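Local coordinates for uncharacterized N-acetyltransferase SSO0209 (Sulfolobus solfataricus P2, PDB 4R3L), which transfers the acetyl group of acetyl-CoA to the free alpha-amino group at protein N-termini, with a preference for those beginning with serine, at residues V128-Y133 with D159-A164. Numbering follows the deposited sequence.
Sequences VRVSNY and DAYLMA. With COA (coenzyme A), chain C.
Val128 and Tyr161 form an antiparallel hydrogen-bonded pair, with Val128 N to Tyr161 O at 3.0 Å and Tyr161 N to Val128 O at 2.9 Å, and a longer bond from Val130 N to Asp159 O (3.3 Å) carries the pairing into the type I turn of Arg129 to Asn132. Valine, branched at CB, suits the extended backbone at 128: its CG1 lies between the backbone N and the carbonyl carbon (chi1 57°) and packs 3.8 Å from Met163 SD, while CG2 approaches the thiol sulfur of coenzyme A, S1P. Met163, unbranched and bent at its last torsion, also reaches helix 133-141. Val130 sets CG1 over the centre of one face of the Tyr161 ring, 3.7 Å from the centroid and 14° off the normal, a CH-pi contact in which the two side chains run nearly perpendicular. One water, in the plane of the ring at its edge, joins Tyr161 OH to Val130 O, so the hydroxyl keeps a polar partner while the ring face is packed. The small side chain of Ala160 lies against Tyr154, a substrate-binding residue, and Arg129, whose CB points away from strand 160-166, makes a cation-pi contact with the same tyrosine and salt bridges to Asp156 and Glu158. At the N-cap of helix 133-141, Asn132 gives ND2 to the pantetheine carbonyl O5P of coenzyme A (2.9 Å, 164°), while OD1 makes a weak capping bond to Ala135 N. In this GNAT fold, backbone pairing and apolar packing thus join strand 160-166 to a strand end and turn that contact the pantetheine arm through Asn132 and Val128, consistent with positioning the thiol near the substrate site.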
ATOM      1  N   VAL A 128      -5.620  -2.213   7.618  1.00 20.58           N
ATOM      2  CA  VAL A 128      -4.569  -1.916   8.601  1.00 24.55           C
ATOM      3  C   VAL A 128      -4.931  -2.491   9.981  1.00 22.58           C
ATOM      4  O   VAL A 128      -6.080  -2.416  10.379  1.00 23.18           O
ATOM      5  CB  VAL A 128      -4.315  -0.392   8.696  1.00 26.06           C
ATOM      6  CG1 VAL A 128      -5.591   0.360   9.037  1.00 22.17           C
ATOM      7  CG2 VAL A 128      -3.213  -0.078   9.694  1.00 27.23           C
ATOM      8  N   ARG A 129      -3.966  -3.096  10.678  1.00 26.33           N
ATOM      9  CA  ARG A 129      -4.215  -3.608  12.035  1.00 25.10           C
ATOM     10  C   ARG A 129      -4.768  -2.505  12.927  1.00 30.19           C
ATOM     11  O   ARG A 129      -4.263  -1.391  12.913  1.00 27.76           O
ATOM     12  CB  ARG A 129      -2.934  -4.178  12.661  1.00 31.51           C
ATOM     13  CG  ARG A 129      -2.489  -5.501  12.094  1.00 35.24           C
ATOM     14  CD  ARG A 129      -1.284  -6.067  12.852  1.00 38.49           C
ATOM     15  NE  ARG A 129      -0.795  -7.310  12.256  1.00 41.00           N
ATOM     16  CZ  ARG A 129      -1.116  -8.528  12.689  1.00 45.79           C
ATOM     17  NH1 ARG A 129      -1.928  -8.669  13.733  1.00 44.63           N
ATOM     18  NH2 ARG A 129      -0.627  -9.608  12.084  1.00 44.37           N
ATOM     19  N   VAL A 130      -5.798  -2.805  13.708  1.00 28.36           N
ATOM     20  CA  VAL A 130      -6.384  -1.793  14.594  1.00 31.83           C
ATOM     21  C   VAL A 130      -5.387  -1.258  15.632  1.00 31.86           C
ATOM     22  O   VAL A 130      -5.590  -0.191  16.207  1.00 34.65           O
ATOM     23  CB  VAL A 130      -7.629  -2.347  15.318  1.00 33.59           C
ATOM     24  CG1 VAL A 130      -8.710  -2.681  14.303  1.00 30.76           C
ATOM     25  CG2 VAL A 130      -7.263  -3.581  16.148  1.00 31.99           C
ATOM     26  N   SER A 131      -4.300  -1.986  15.861  1.00 31.73           N
ATOM     27  CA  SER A 131      -3.275  -1.529  16.795  1.00 33.20           C
ATOM     28  C   SER A 131      -2.197  -0.660  16.124  1.00 33.86           C
ATOM     29  O   SER A 131      -1.366  -0.052  16.803  1.00 29.68           O
ATOM     30  CB  SER A 131      -2.614  -2.728  17.482  1.00 33.26           C
ATOM     31  OG  SER A 131      -2.090  -3.640  16.526  1.00 34.27           O
ATOM     32  N   ASN A 132      -2.214  -0.599  14.796  1.00 29.95           N
ATOM     33  CA  ASN A 132      -1.156   0.087  14.061  1.00 31.33           C
ATOM     34  C   ASN A 132      -1.367   1.594  14.077  1.00 34.72           C
ATOM     35  O   ASN A 132      -1.753   2.188  13.065  1.00 30.16           O
ATOM     36  CB  ASN A 132      -1.090  -0.423  12.619  1.00 28.61           C
ATOM     37  CG  ASN A 132       0.239  -0.113  11.950  1.00 30.80           C
ATOM     38  OD1 ASN A 132       0.983   0.767  12.387  1.00 30.28           O
ATOM     39  ND2 ASN A 132       0.542  -0.839  10.885  1.00 31.25           N
ATOM     40  N   TYR A 133      -1.107   2.203  15.233  1.00 37.08           N
ATOM     41  CA  TYR A 133      -1.313   3.638  15.435  1.00 36.68           C
ATOM     42  C   TYR A 133      -0.600   4.542  14.413  1.00 38.60           C
ATOM     43  O   TYR A 133      -1.226   5.462  13.881  1.00 35.44           O
ATOM     44  CB  TYR A 133      -0.892   4.027  16.858  1.00 41.61           C
ATOM     45  CG  TYR A 133      -0.979   5.513  17.136  1.00 50.91           C
ATOM     46  CD1 TYR A 133      -2.204   6.124  17.381  1.00 58.57           C
ATOM     47  CD2 TYR A 133       0.163   6.303  17.162  1.00 51.59           C
ATOM     48  CE1 TYR A 133      -2.292   7.483  17.636  1.00 54.47           C
ATOM     49  CE2 TYR A 133       0.084   7.665  17.420  1.00 56.61           C
ATOM     50  CZ  TYR A 133      -1.146   8.249  17.652  1.00 57.82           C
ATOM     51  OH  TYR A 133      -1.230   9.601  17.908  1.00 66.38           O
ATOM     52  N   ASP A 159      -8.242  -7.779  14.419  1.00 25.61           N
ATOM     53  CA  ASP A 159      -9.129  -7.118  13.467  1.00 27.14           C
ATOM     54  C   ASP A 159      -8.362  -6.113  12.596  1.00 23.34           C
ATOM     55  O   ASP A 159      -7.317  -5.614  13.008  1.00 23.51           O
ATOM     56  CB  ASP A 159     -10.256  -6.388  14.181  1.00 32.12           C
ATOM     57  CG  ASP A 159     -11.184  -7.321  14.930  1.00 35.41           C
ATOM     58  OD1 ASP A 159     -11.373  -8.486  14.497  1.00 32.97           O
ATOM     59  OD2 ASP A 159     -11.735  -6.862  15.951  1.00 39.92           O
ATOM     60  N   ALA A 160      -8.887  -5.853  11.398  1.00 25.61           N
ATOM     61  CA  ALA A 160      -8.377  -4.800  10.521  1.00 27.82           C
ATOM     62  C   ALA A 160      -9.429  -3.724  10.297  1.00 27.72           C
ATOM     63  O   ALA A 160     -10.620  -4.008  10.255  1.00 29.25           O
ATOM     64  CB  ALA A 160      -7.951  -5.363   9.185  1.00 26.81           C
ATOM     65  N   TYR A 161      -8.981  -2.486  10.140  1.00 24.92           N
ATOM     66  CA  TYR A 161      -9.835  -1.476   9.559  1.00 22.31           C
ATOM     67  C   TYR A 161      -9.683  -1.539   8.055  1.00 24.19           C
ATOM     68  O   TYR A 161      -8.561  -1.552   7.566  1.00 24.13           O
ATOM     69  CB  TYR A 161      -9.458  -0.069  10.030  1.00 27.16           C
ATOM     70  CG  TYR A 161      -9.685   0.229  11.490  1.00 33.00           C
ATOM     71  CD1 TYR A 161     -10.955   0.178  12.043  1.00 31.40           C
ATOM     72  CD2 TYR A 161      -8.629   0.622  12.304  1.00 30.44           C
ATOM     73  CE1 TYR A 161     -11.158   0.473  13.380  1.00 30.52           C
ATOM     74  CE2 TYR A 161      -8.823   0.920  13.634  1.00 30.36           C
ATOM     75  CZ  TYR A 161     -10.088   0.842  14.170  1.00 38.58           C
ATOM     76  OH  TYR A 161     -10.270   1.142  15.509  1.00 35.75           O
ATOM     77  N   LEU A 162     -10.787  -1.554   7.320  1.00 20.89           N
ATOM     78  CA  LEU A 162     -10.722  -1.281   5.890  1.00 22.37           C
ATOM     79  C   LEU A 162     -10.836   0.228   5.718  1.00 25.61           C
ATOM     80  O   LEU A 162     -11.872   0.814   6.013  1.00 23.98           O
ATOM     81  CB  LEU A 162     -11.825  -1.996   5.106  1.00 26.56           C
ATOM     82  CG  LEU A 162     -11.560  -2.138   3.594  1.00 21.90           C
ATOM     83  CD1 LEU A 162     -12.374  -3.279   3.004  1.00 36.60           C
ATOM     84  CD2 LEU A 162     -11.874  -0.863   2.822  1.00 24.66           C
ATOM     85  N   MET A 163      -9.761   0.857   5.267  1.00 20.33           N
ATOM     86  CA  MET A 163      -9.770   2.297   5.106  1.00 21.02           C
ATOM     87  C   MET A 163      -9.774   2.616   3.624  1.00 22.64           C
ATOM     88  O   MET A 163      -9.099   1.944   2.839  1.00 19.33           O
ATOM     89  CB  MET A 163      -8.582   2.897   5.838  1.00 22.26           C
ATOM     90  CG  MET A 163      -8.683   2.635   7.343  1.00 25.08           C
ATOM     91  SD  MET A 163      -7.501   3.567   8.287  1.00 30.22           S
ATOM     92  CE  MET A 163      -8.114   5.233   8.029  1.00 27.69           C
ATOM     93  N   ALA A 164     -10.572   3.600   3.233  1.00 17.86           N
ATOM     94  CA  ALA A 164     -10.763   3.875   1.818  1.00 14.19           C
ATOM     95  C   ALA A 164     -10.978   5.348   1.560  1.00 20.55           C
ATOM     96  O   ALA A 164     -11.398   6.098   2.444  1.00 22.52           O
ATOM     97  CB  ALA A 164     -11.926   3.088   1.273  1.00 22.43           C
TER
HETATM   98  N1A COA C 400       2.837   8.387  15.399  1.00 42.62           N
HETATM   99  C2A COA C 400       1.900   9.311  15.101  1.00 47.28           C
HETATM  100  N3A COA C 400       1.708   9.709  13.841  1.00 46.38           N
HETATM  101  C4A COA C 400       2.462   9.189  12.823  1.00 41.82           C
HETATM  102  C5A COA C 400       3.434   8.238  13.097  1.00 38.55           C
HETATM  103  C6A COA C 400       3.613   7.839  14.431  1.00 42.09           C
HETATM  104  N6A COA C 400       4.623   6.840  14.765  1.00 39.79           N
HETATM  105  N7A COA C 400       4.030   7.895  11.890  1.00 38.31           N
HETATM  106  C8A COA C 400       3.432   8.626  10.908  1.00 37.36           C
HETATM  107  N9A COA C 400       2.477   9.404  11.455  1.00 36.93           N
HETATM  108  C1B COA C 400       1.609  10.365  10.754  1.00 43.06           C
HETATM  109  C2B COA C 400       2.000  11.746  11.104  1.00 44.21           C
HETATM  110  O2B COA C 400       0.913  12.597  11.025  1.00 44.25           O
HETATM  111  C3B COA C 400       2.926  12.089  10.050  1.00 40.72           C
HETATM  112  O3B COA C 400       3.053  13.454   9.990  1.00 46.55           O
HETATM  113  P3B COA C 400       4.256  14.149  10.719  1.00 57.95           P
HETATM  114  O7A COA C 400       4.440  15.570  10.189  1.00 57.29           O
HETATM  115  O8A COA C 400       5.491  13.380  10.459  1.00 43.01           O
HETATM  116  O9A COA C 400       3.994  14.188  12.194  1.00 50.17           O
HETATM  117  C4B COA C 400       2.236  11.532   8.873  1.00 38.69           C
HETATM  118  O4B COA C 400       1.742  10.295   9.323  1.00 36.14           O
HETATM  119  C5B COA C 400       3.159  11.283   7.756  1.00 36.19           C
HETATM  120  O5B COA C 400       4.028  10.212   7.992  1.00 30.71           O
HETATM  121  P1A COA C 400       5.198   9.752   7.035  1.00 27.49           P
HETATM  122  O1A COA C 400       6.511  10.361   7.447  1.00 26.39           O
HETATM  123  O2A COA C 400       4.843  10.060   5.638  1.00 23.34           O
HETATM  124  O3A COA C 400       5.250   8.181   7.319  1.00 26.02           O
HETATM  125  P2A COA C 400       6.549   7.290   7.408  1.00 28.07           P
HETATM  126  O4A COA C 400       7.273   7.466   8.733  1.00 30.16           O
HETATM  127  O5A COA C 400       7.445   7.550   6.239  1.00 24.42           O
HETATM  128  O6A COA C 400       6.059   5.762   7.318  1.00 24.89           O
HETATM  129  CBP COA C 400       4.705   3.878   8.077  1.00 22.34           C
HETATM  130  CCP COA C 400       4.861   5.420   7.911  1.00 27.64           C
HETATM  131  CDP COA C 400       3.421   3.587   8.807  1.00 26.28           C
HETATM  132  CEP COA C 400       4.671   3.271   6.675  1.00 25.61           C
HETATM  133  CAP COA C 400       5.921   3.426   8.853  1.00 29.45           C
HETATM  134  OAP COA C 400       5.853   3.751  10.243  1.00 29.36           O
HETATM  135  C9P COA C 400       6.199   1.936   8.788  1.00 26.20           C
HETATM  136  O9P COA C 400       6.846   1.445   7.826  1.00 27.72           O
HETATM  137  N8P COA C 400       5.763   1.033   9.832  1.00 28.73           N
HETATM  138  C7P COA C 400       6.012  -0.405   9.807  1.00 30.22           C
HETATM  139  C6P COA C 400       5.331  -1.126   8.607  1.00 34.65           C
HETATM  140  C5P COA C 400       3.839  -0.819   8.509  1.00 31.66           C
HETATM  141  O5P COA C 400       3.140  -0.904   9.551  1.00 31.23           O
HETATM  142  N4P COA C 400       3.254  -0.409   7.231  1.00 30.42           N
HETATM  143  C3P COA C 400       1.840  -0.102   7.140  1.00 30.71           C
HETATM  144  C2P COA C 400       0.847  -1.244   7.311  1.00 40.76           C
HETATM  145  S1P COA C 400      -0.820  -0.988   6.792  1.00 52.53           S
HETATM  146  O   HOH W   1      -7.945   1.339  16.873  1.00 37.99           O